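Glycosyl transferase (PDB 5U02) belongs to the glycosyl transferases and, in this portion, joins a helical linker domain to two C-terminal domains built mainly of antiparallel beta strands. Local coordinates at residues 143-151 with 297-305; 284-294 with 325-336. All blocks are in the same frame, centred on the assembly; numbering follows the deposited sequence.

Contact 1: residues 143-151 with 297-305; sequences AFKFDNHKI and RGYVFEEGM
Where the tight turn 147-149, between strands 138-146 and 150-159, meets the connection 298-303 that leads into strand 304-310, two C-terminal domains of the chain touch in a buried contact of mixed character, one hydrogen bond flanked by van der Waals contacts of apolar and polar side chains. Asn148 is its polar centre. Its OD1 accepts from Glu302 N at 2.8 Å, with the donor nearly along the C=O axis (173°), while its ND2 is held by Tyr353 and Thr348; with both ends of the amide engaged, its rotation is fixed. A chi1 of 66° sets CG between its own N and C, where the amide also lies against Phe301, CG to CD2 3.6 Å, the two planes inclined by 51°. Asparagine suits this place because one flat group can accept and donate at once.

Beside Asn148, Val300 lays a single methyl over one face of the Phe146 ring, a CH-pi contact with CG2 3.8 Å from the centroid and offset toward the rim. The turn keeps its shape through Asp147, whose OD1 accepts from His149 N (2.7 Å), closing an Asx turn that a short carboxylate makes easily, and also from Lys150 N (2.9 Å), one residue further on. Glu302 runs extended past this turn, its CD 3.6 Å from His149 CB and its carboxylate almost parallel to the imidazole; OE1 is bonded to His350 N and Thr348.

Pro258 of strand 252-260 packs on Phe146, Gln321 and Leu319 of strand 313-323 back Val300 and Phe301, and the His149 ring stacks with that of His350.

Contact 2: residues 284-294 with 325-336; sequences LKGKNKIILTG and NEVEILLSKDIK
With its CG anti to the carbonyl carbon (chi1 -75°) and the chain beyond it extended, Lys289 lies alongside Leu330, while Glu328, whose CG is anti to the backbone N (chi1 171°), crosses it from the facing strand. The carboxylate thus meets the lysine methylenes, Glu328 OE1 to Lys289 CD 3.4 Å. The salt bridge from Glu328 OE1 to Lys289 NZ is long (3.9 Å); that amine also pairs with Asp312 of the second subunit. A water, modelled doubtfully close to Glu328 OE1, lies between it and Lys285 NZ on this mixed face, where Ile291 CD1 rests on Glu328 CB.

The other face is apolar. Ile290 opposes Ile329 and Leu292 opposes Val327, both hydrogen-bonded pairs, and Ile290 CD1 reaches diagonally to Leu331 CD1 at 3.7 Å. Branched aliphatic residues suit strands that bury one face, and Val308 of strand 304-310 packs on Ile290 and Leu331.

Both ends are closed by polar grips. Gly294 N donates to Asn325 O, and Asn325 ND2 returns a bond to Gly294 O at 3.0 Å, lying in the carbonyl plane. At the opposite end Leu331 N donates to Asn288 O, and Ile335 N meets Lys287 O at 2.9 Å. The bent Lys287 chain curls back so that NZ reaches Ile335 O at 3.0 Å, tilted from the carbonyl plane. Ile335 CG2 meets Leu284 CD1 at 3.7 Å, an apolar contact that carries the junction on to strand 280-285.

The strands run antiparallel at 163°, their axes 4.7 Å apart, as neighbours within a beta sheet: strand 289-294 is the second strand of the hairpin 280-294, and 326-331 joins that hairpin to the rest of the sheet, consistent with the all-beta, E-set type of this domain.

The centres of the two contacts lie about 18 Å apart, on the same side of the chain's centre, and their segments alternate in sequence: 143-151, 284-294, 297-305, 325-336. Contact 1 joins the two C-terminal domains, whereas contact 2 lies wholly within the second. Both reach the seven-strand antiparallel sheet: the connection that includes 297-303 leads from strand 289-294 to strand 304-310, and strands 326-331 and 313-323 lie between these two in the sheet. They also touch directly: Phe301 CD1 packs on Val327 CG2 at 3.8 Å, and Gly298 CA on Asn325 CB at 3.7 Å. The junction between domains thus lies against residues of contact 2, and segments of both contacts reach the second subunit.

Contact 1: residues 143-151 with 297-305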
loop_
_atom_site.group_PDB
_atom_site.type_symbol
_atom_site.label_atom_id
_atom_site.label_comp_id
_atom_site.label_asym_id
_atom_site.label_seq_id
_atom_site.Cartn_x
_atom_site.Cartn_y
_atom_site.Cartn_z
ATOM N N ALA A 143 17.580 4.806 -10.276
ATOM C CA ALA A 143 18.263 5.362 -9.114
ATOM C C ALA A 143 18.529 4.252 -8.109
ATOM O O ALA A 143 17.758 3.294 -8.004
ATOM C CB ALA A 143 17.456 6.486 -8.449
ATOM N N PHE A 144 19.630 4.393 -7.368
ATOM C CA PHE A 144 19.915 3.489 -6.253
ATOM C C PHE A 144 20.833 4.204 -5.270
ATOM O O PHE A 144 22.028 4.353 -5.543
ATOM C CB PHE A 144 20.549 2.192 -6.748
ATOM C CG PHE A 144 20.708 1.148 -5.675
ATOM C CD1 PHE A 144 21.795 1.171 -4.817
ATOM C CD2 PHE A 144 19.764 0.144 -5.525
ATOM C CE1 PHE A 144 21.940 0.212 -3.822
ATOM C CE2 PHE A 144 19.900 -0.820 -4.531
ATOM C CZ PHE A 144 20.988 -0.789 -3.680
ATOM N N LYS A 145 20.282 4.625 -4.128
ATOM C CA LYS A 145 21.047 5.225 -3.042
ATOM C C LYS A 145 20.794 4.451 -1.753
ATOM O O LYS A 145 19.728 3.855 -1.571
ATOM C CB LYS A 145 20.672 6.697 -2.823
ATOM C CG LYS A 145 20.578 7.533 -4.091
ATOM C CD LYS A 145 21.940 7.777 -4.721
ATOM C CE LYS A 145 21.865 8.913 -5.730
ATOM N NZ LYS A 145 23.123 9.064 -6.517
ATOM N N PHE A 146 21.770 4.473 -0.846
ATOM C CA PHE A 146 21.599 3.761 0.411
ATOM C C PHE A 146 22.574 4.297 1.447
ATOM O O PHE A 146 23.566 4.956 1.121
ATOM C CB PHE A 146 21.768 2.245 0.231
ATOM C CG PHE A 146 23.191 1.796 0.024
ATOM C CD1 PHE A 146 23.888 2.135 -1.125
ATOM C CD2 PHE A 146 23.819 0.995 0.963
ATOM C CE1 PHE A 146 25.195 1.705 -1.321
ATOM C CE2 PHE A 146 25.123 0.564 0.772
ATOM C CZ PHE A 146 25.810 0.923 -0.371
ATOM N N ASP A 147 22.247 4.023 2.706
ATOM C CA ASP A 147 23.098 4.321 3.849
ATOM C C ASP A 147 22.762 3.305 4.937
ATOM O O ASP A 147 22.071 2.315 4.682
ATOM C CB ASP A 147 22.914 5.780 4.296
ATOM C CG ASP A 147 21.454 6.153 4.503
ATOM O OD1 ASP A 147 20.713 5.370 5.138
ATOM O OD2 ASP A 147 21.042 7.234 4.024
ATOM N N ASN A 148 23.241 3.552 6.158
ATOM C CA ASN A 148 22.979 2.636 7.267
ATOM C C ASN A 148 21.538 2.701 7.766
ATOM O O ASN A 148 21.193 1.994 8.722
ATOM C CB ASN A 148 23.928 2.925 8.431
ATOM C CG ASN A 148 23.682 4.278 9.060
ATOM O OD1 ASN A 148 23.717 5.303 8.385
ATOM N ND2 ASN A 148 23.404 4.285 10.362
ATOM N N HIS A 149 20.692 3.515 7.145
ATOM C CA HIS A 149 19.322 3.731 7.591
ATOM C C HIS A 149 18.277 3.248 6.596
ATOM O O HIS A 149 17.266 2.668 7.008
ATOM C CB HIS A 149 19.125 5.221 7.919
ATOM C CG HIS A 149 17.696 5.635 8.094
ATOM N ND1 HIS A 149 17.030 6.444 7.194
ATOM C CD2 HIS A 149 16.796 5.319 9.058
ATOM C CE1 HIS A 149 15.791 6.629 7.615
ATOM N NE2 HIS A 149 15.622 5.954 8.739
ATOM N N LYS A 150 18.512 3.415 5.296
ATOM C CA LYS A 150 17.549 2.947 4.310
ATOM C C LYS A 150 18.214 2.799 2.950
ATOM O O LYS A 150 19.293 3.339 2.694
ATOM C CB LYS A 150 16.353 3.897 4.196
ATOM C CG LYS A 150 16.724 5.283 3.703
ATOM C CD LYS A 150 15.491 6.149 3.480
ATOM C CE LYS A 150 15.887 7.534 2.996
ATOM N NZ LYS A 150 14.699 8.389 2.743
ATOM N N ILE A 151 17.535 2.059 2.078
ATOM C CA ILE A 151 17.861 1.971 0.662
ATOM C C ILE A 151 16.749 2.664 -0.111
ATOM O O ILE A 151 15.564 2.415 0.141
ATOM C CB ILE A 151 18.008 0.509 0.208
ATOM C CG1 ILE A 151 19.125 -0.195 0.979
ATOM C CG2 ILE A 151 18.234 0.427 -1.300
ATOM C CD1 ILE A 151 19.066 -1.714 0.862
ATOM N N ARG A 297 36.605 -1.453 2.379
ATOM C CA ARG A 297 35.537 -1.006 1.503
ATOM C C ARG A 297 34.922 0.231 2.137
ATOM O O ARG A 297 35.089 0.482 3.333
ATOM C CB ARG A 297 34.488 -2.106 1.298
ATOM C CG ARG A 297 33.704 -2.433 2.566
ATOM C CD ARG A 297 32.823 -3.665 2.406
ATOM N NE ARG A 297 33.539 -4.913 2.657
ATOM C CZ ARG A 297 33.723 -5.869 1.754
ATOM N NH1 ARG A 297 33.245 -5.734 0.525
ATOM N NH2 ARG A 297 34.386 -6.965 2.085
ATOM N N GLY A 298 34.224 1.013 1.326
ATOM C CA GLY A 298 33.540 2.169 1.858
ATOM C C GLY A 298 32.276 1.780 2.601
ATOM O O GLY A 298 31.610 0.799 2.274
ATOM N N TYR A 299 31.956 2.567 3.627
ATOM C CA TYR A 299 30.708 2.452 4.368
ATOM C C TYR A 299 29.984 3.789 4.314
ATOM O O TYR A 299 30.568 4.829 4.641
ATOM C CB TYR A 299 30.955 2.041 5.823
ATOM C CG TYR A 299 31.172 0.559 6.005
ATOM C CD1 TYR A 299 32.436 -0.009 5.832
ATOM C CD2 TYR A 299 30.117 -0.275 6.349
ATOM C CE1 TYR A 299 32.634 -1.366 5.994
ATOM C CE2 TYR A 299 30.307 -1.632 6.514
ATOM C CZ TYR A 299 31.566 -2.172 6.336
ATOM O OH TYR A 299 31.756 -3.525 6.499
ATOM N N VAL A 300 28.722 3.763 3.896
ATOM C CA VAL A 300 27.925 4.972 3.751
ATOM C C VAL A 300 27.001 5.090 4.953
ATOM O O VAL A 300 26.298 4.132 5.306
ATOM C CB VAL A 300 27.126 4.967 2.435
ATOM C CG1 VAL A 300 28.015 5.396 1.278
ATOM C CG2 VAL A 300 26.527 3.591 2.172
ATOM N N PHE A 301 27.011 6.260 5.587
ATOM C CA PHE A 301 26.152 6.556 6.720
ATOM C C PHE A 301 25.250 7.728 6.370
ATOM O O PHE A 301 25.604 8.581 5.546
ATOM C CB PHE A 301 26.974 6.878 7.981
ATOM C CG PHE A 301 27.738 5.701 8.526
ATOM C CD1 PHE A 301 28.966 5.345 7.993
ATOM C CD2 PHE A 301 27.219 4.947 9.569
ATOM C CE1 PHE A 301 29.666 4.257 8.491
ATOM C CE2 PHE A 301 27.910 3.860 10.072
ATOM C CZ PHE A 301 29.140 3.514 9.534
ATOM N N GLU A 302 24.077 7.763 6.997
ATOM C CA GLU A 302 23.161 8.876 6.795
ATOM C C GLU A 302 23.750 10.152 7.384
ATOM O O GLU A 302 24.220 10.165 8.526
ATOM C CB GLU A 302 21.805 8.570 7.429
ATOM C CG GLU A 302 21.890 7.969 8.824
ATOM C CD GLU A 302 20.565 8.022 9.580
ATOM O OE1 GLU A 302 20.503 7.471 10.698
ATOM O OE2 GLU A 302 19.594 8.620 9.067
ATOM N N GLU A 303 23.731 11.223 6.605
ATOM C CA GLU A 303 24.258 12.488 7.086
ATOM C C GLU A 303 23.237 13.181 7.979
ATOM O O GLU A 303 22.027 12.976 7.855
ATOM C CB GLU A 303 24.648 13.387 5.911
ATOM C CG GLU A 303 25.791 12.821 5.066
ATOM C CD GLU A 303 26.331 13.828 4.070
ATOM O OE1 GLU A 303 25.526 14.441 3.341
ATOM O OE2 GLU A 303 27.561 14.024 4.028
ATOM N N GLY A 304 23.740 14.002 8.894
ATOM C CA GLY A 304 22.879 14.732 9.801
ATOM C C GLY A 304 23.302 14.586 11.245
ATOM O O GLY A 304 24.472 14.321 11.532
ATOM N N MET A 305 22.348 14.735 12.160
ATOM C CA MET A 305 22.660 14.710 13.581
ATOM C C MET A 305 23.204 13.351 13.999
ATOM O O MET A 305 22.789 12.306 13.490
ATOM C CB MET A 305 21.417 15.048 14.399
ATOM C CG MET A 305 20.873 16.433 14.113
ATOM S SD MET A 305 19.252 16.691 14.847
ATOM C CE MET A 305 18.782 18.226 14.052
#

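Contact 2: residues 284-294 with 325-336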
loop_
_atom_site.group_PDB
_atom_site.type_symbol
_atom_site.label_atom_id
_atom_site.label_comp_id
_atom_site.label_asym_id
_atom_site.label_seq_id
_atom_site.Cartn_x
_atom_site.Cartn_y
_atom_site.Cartn_z
ATOM N N LEU A 284 40.532 10.171 16.282
ATOM C CA LEU A 284 40.286 11.563 16.629
ATOM C C LEU A 284 41.119 12.459 15.725
ATOM O O LEU A 284 42.329 12.257 15.584
ATOM C CB LEU A 284 40.632 11.819 18.097
ATOM C CG LEU A 284 40.222 13.166 18.694
ATOM C CD1 LEU A 284 38.718 13.348 18.581
ATOM C CD2 LEU A 284 40.674 13.275 20.148
ATOM N N LYS A 285 40.467 13.439 15.105
ATOM C CA LYS A 285 41.130 14.418 14.255
ATOM C C LYS A 285 40.916 15.793 14.872
ATOM O O LYS A 285 39.772 16.213 15.074
ATOM C CB LYS A 285 40.587 14.357 12.827
ATOM C CG LYS A 285 41.115 15.434 11.891
ATOM C CD LYS A 285 40.588 15.208 10.478
ATOM C CE LYS A 285 40.876 16.389 9.567
ATOM N NZ LYS A 285 40.467 16.106 8.163
ATOM N N GLY A 286 42.011 16.487 15.174
ATOM C CA GLY A 286 41.894 17.705 15.956
ATOM C C GLY A 286 41.433 17.368 17.361
ATOM O O GLY A 286 41.861 16.375 17.958
ATOM N N LYS A 287 40.533 18.193 17.896
ATOM C CA LYS A 287 39.937 17.927 19.196
ATOM C C LYS A 287 38.431 17.723 19.153
ATOM O O LYS A 287 37.846 17.371 20.184
ATOM C CB LYS A 287 40.255 19.066 20.178
ATOM C CG LYS A 287 41.742 19.271 20.415
ATOM C CD LYS A 287 42.415 17.979 20.878
ATOM C CE LYS A 287 41.889 17.522 22.235
ATOM N NZ LYS A 287 41.867 16.036 22.360
ATOM N N ASN A 288 37.789 17.904 17.995
ATOM C CA ASN A 288 36.333 17.886 17.939
ATOM C C ASN A 288 35.798 17.071 16.765
ATOM O O ASN A 288 34.620 17.211 16.416
ATOM C CB ASN A 288 35.785 19.322 17.871
ATOM C CG ASN A 288 36.246 20.071 16.621
ATOM O OD1 ASN A 288 37.201 19.667 15.949
ATOM N ND2 ASN A 288 35.573 21.173 16.313
ATOM N N LYS A 289 36.618 16.223 16.146
ATOM C CA LYS A 289 36.203 15.478 14.964
ATOM C C LYS A 289 36.548 14.006 15.122
ATOM O O LYS A 289 37.697 13.655 15.422
ATOM C CB LYS A 289 36.853 16.039 13.694
ATOM C CG LYS A 289 36.249 17.359 13.227
ATOM C CD LYS A 289 37.042 17.975 12.077
ATOM C CE LYS A 289 36.403 19.279 11.618
ATOM N NZ LYS A 289 37.281 20.067 10.709
ATOM N N ILE A 290 35.552 13.151 14.915
ATOM C CA ILE A 290 35.725 11.704 14.920
ATOM C C ILE A 290 35.648 11.227 13.475
ATOM O O ILE A 290 34.734 11.615 12.735
ATOM C CB ILE A 290 34.670 11.023 15.806
ATOM C CG1 ILE A 290 34.774 11.568 17.234
ATOM C CG2 ILE A 290 34.848 9.507 15.800
ATOM C CD1 ILE A 290 33.632 11.166 18.144
ATOM N N ILE A 291 36.621 10.420 13.065
ATOM C CA ILE A 291 36.746 9.972 11.682
ATOM C C ILE A 291 36.549 8.462 11.644
ATOM O O ILE A 291 37.279 7.712 12.307
ATOM C CB ILE A 291 38.105 10.356 11.074
ATOM C CG1 ILE A 291 38.361 11.860 11.197
ATOM C CG2 ILE A 291 38.161 9.936 9.610
ATOM C CD1 ILE A 291 37.370 12.706 10.435
ATOM N N LEU A 292 35.573 8.016 10.860
ATOM C CA LEU A 292 35.353 6.598 10.610
ATOM C C LEU A 292 35.894 6.277 9.226
ATOM O O LEU A 292 35.479 6.895 8.239
ATOM C CB LEU A 292 33.871 6.248 10.702
ATOM C CG LEU A 292 33.171 6.557 12.027
ATOM C CD1 LEU A 292 31.717 6.127 11.955
ATOM C CD2 LEU A 292 33.883 5.883 13.191
ATOM N N THR A 293 36.822 5.324 9.154
ATOM C CA THR A 293 37.463 4.952 7.898
ATOM C C THR A 293 37.159 3.494 7.579
ATOM O O THR A 293 37.465 2.601 8.378
ATOM C CB THR A 293 38.974 5.180 7.960
ATOM O OG1 THR A 293 39.233 6.522 8.394
ATOM C CG2 THR A 293 39.598 4.979 6.590
ATOM N N GLY A 294 36.545 3.257 6.422
ATOM C CA GLY A 294 36.395 1.903 5.921
ATOM C C GLY A 294 37.737 1.387 5.437
ATOM O O GLY A 294 38.347 1.982 4.531
ATOM N N ASN A 325 34.818 6.223 1.744
ATOM C CA ASN A 325 35.198 5.376 2.871
ATOM C C ASN A 325 35.583 6.190 4.103
ATOM O O ASN A 325 36.188 5.646 5.032
ATOM C CB ASN A 325 36.339 4.433 2.481
ATOM C CG ASN A 325 37.677 5.137 2.407
ATOM O OD1 ASN A 325 37.767 6.289 1.978
ATOM N ND2 ASN A 325 38.731 4.446 2.835
ATOM N N GLU A 326 35.250 7.478 4.135
ATOM C CA GLU A 326 35.598 8.333 5.262
ATOM C C GLU A 326 34.394 9.160 5.681
ATOM O O GLU A 326 33.761 9.822 4.849
ATOM C CB GLU A 326 36.778 9.249 4.932
ATOM C CG GLU A 326 38.114 8.534 4.976
ATOM C CD GLU A 326 39.257 9.407 4.525
ATOM O OE1 GLU A 326 40.311 9.388 5.192
ATOM O OE2 GLU A 326 39.103 10.111 3.504
ATOM N N VAL A 327 34.101 9.132 6.976
ATOM C CA VAL A 327 32.974 9.834 7.564
ATOM C C VAL A 327 33.502 10.713 8.685
ATOM O O VAL A 327 34.338 10.272 9.482
ATOM C CB VAL A 327 31.916 8.845 8.090
ATOM C CG1 VAL A 327 31.010 9.509 9.095
ATOM C CG2 VAL A 327 31.107 8.284 6.932
ATOM N N GLU A 328 33.027 11.952 8.743
ATOM C CA GLU A 328 33.419 12.892 9.781
ATOM C C GLU A 328 32.230 13.188 10.682
ATOM O O GLU A 328 31.129 13.473 10.197
ATOM C CB GLU A 328 33.957 14.190 9.181
ATOM C CG GLU A 328 34.180 15.281 10.211
ATOM C CD GLU A 328 34.432 16.629 9.578
ATOM O OE1 GLU A 328 35.586 16.896 9.197
ATOM O OE2 GLU A 328 33.473 17.417 9.454
ATOM N N ILE A 329 32.456 13.125 11.987
ATOM C CA ILE A 329 31.463 13.511 12.977
ATOM C C ILE A 329 32.017 14.745 13.668
ATOM O O ILE A 329 32.942 14.648 14.482
ATOM C CB ILE A 329 31.162 12.386 13.970
ATOM C CG1 ILE A 329 30.571 11.178 13.231
ATOM C CG2 ILE A 329 30.197 12.876 15.043
ATOM C CD1 ILE A 329 30.321 9.970 14.108
ATOM N N LEU A 330 31.474 15.911 13.316
ATOM C CA LEU A 330 31.893 17.188 13.893
ATOM C C LEU A 330 31.167 17.376 15.219
ATOM O O LEU A 330 29.980 17.705 15.248
ATOM C CB LEU A 330 31.595 18.332 12.931
ATOM C CG LEU A 330 31.906 19.749 13.413
ATOM C CD1 LEU A 330 33.389 19.894 13.727
ATOM C CD2 LEU A 330 31.462 20.789 12.388
ATOM N N LEU A 331 31.886 17.174 16.322
ATOM C CA LEU A 331 31.286 17.213 17.647
ATOM C C LEU A 331 30.968 18.646 18.067
ATOM O O LEU A 331 31.539 19.615 17.561
ATOM C CB LEU A 331 32.220 16.574 18.674
ATOM C CG LEU A 331 32.528 15.095 18.479
ATOM C CD1 LEU A 331 33.571 14.651 19.482
ATOM C CD2 LEU A 331 31.254 14.283 18.630
ATOM N N SER A 332 30.045 18.768 19.026
ATOM C CA SER A 332 29.634 20.073 19.528
ATOM C C SER A 332 30.623 20.664 20.522
ATOM O O SER A 332 30.506 21.849 20.856
ATOM C CB SER A 332 28.259 19.977 20.188
ATOM O OG SER A 332 28.335 19.240 21.395
ATOM N N LYS A 333 31.581 19.874 21.002
ATOM C CA LYS A 333 32.606 20.361 21.913
ATOM C C LYS A 333 33.844 19.491 21.759
ATOM O O LYS A 333 33.839 18.487 21.042
ATOM C CB LYS A 333 32.114 20.356 23.365
ATOM C CG LYS A 333 31.924 18.965 23.944
ATOM C CD LYS A 333 31.675 19.021 25.443
ATOM C CE LYS A 333 31.685 17.627 26.045
ATOM N NZ LYS A 333 31.538 17.651 27.530
ATOM N N ASP A 334 34.913 19.886 22.442
ATOM C CA ASP A 334 36.142 19.107 22.414
ATOM C C ASP A 334 35.986 17.827 23.228
ATOM O O ASP A 334 35.241 17.771 24.210
ATOM C CB ASP A 334 37.312 19.925 22.966
ATOM C CG ASP A 334 37.827 20.952 21.979
ATOM O OD1 ASP A 334 37.433 20.898 20.796
ATOM O OD2 ASP A 334 38.637 21.810 22.387
ATOM N N ILE A 335 36.706 16.789 22.817
ATOM C CA ILE A 335 36.762 15.548 23.574
ATOM C C ILE A 335 38.225 15.205 23.817
ATOM O O ILE A 335 39.032 15.195 22.880
ATOM C CB ILE A 335 36.020 14.396 22.865
ATOM C CG1 ILE A 335 36.076 13.124 23.718
ATOM C CG2 ILE A 335 36.568 14.154 21.455
ATOM C CD1 ILE A 335 35.171 12.014 23.218
ATOM N N LYS A 336 38.573 14.969 25.078
ATOM C CA LYS A 336 39.936 14.589 25.411
ATOM C C LYS A 336 40.248 13.206 24.853
ATOM O O LYS A 336 39.366 12.352 24.718
ATOM C CB LYS A 336 40.144 14.611 26.925
ATOM C CG LYS A 336 40.009 15.996 27.534
ATOM C CD LYS A 336 40.117 15.956 29.047
ATOM C CE LYS A 336 40.053 17.357 29.637
ATOM N NZ LYS A 336 38.780 18.049 29.285
HETATM O O HOH W 1 37.377 15.828 7.827
#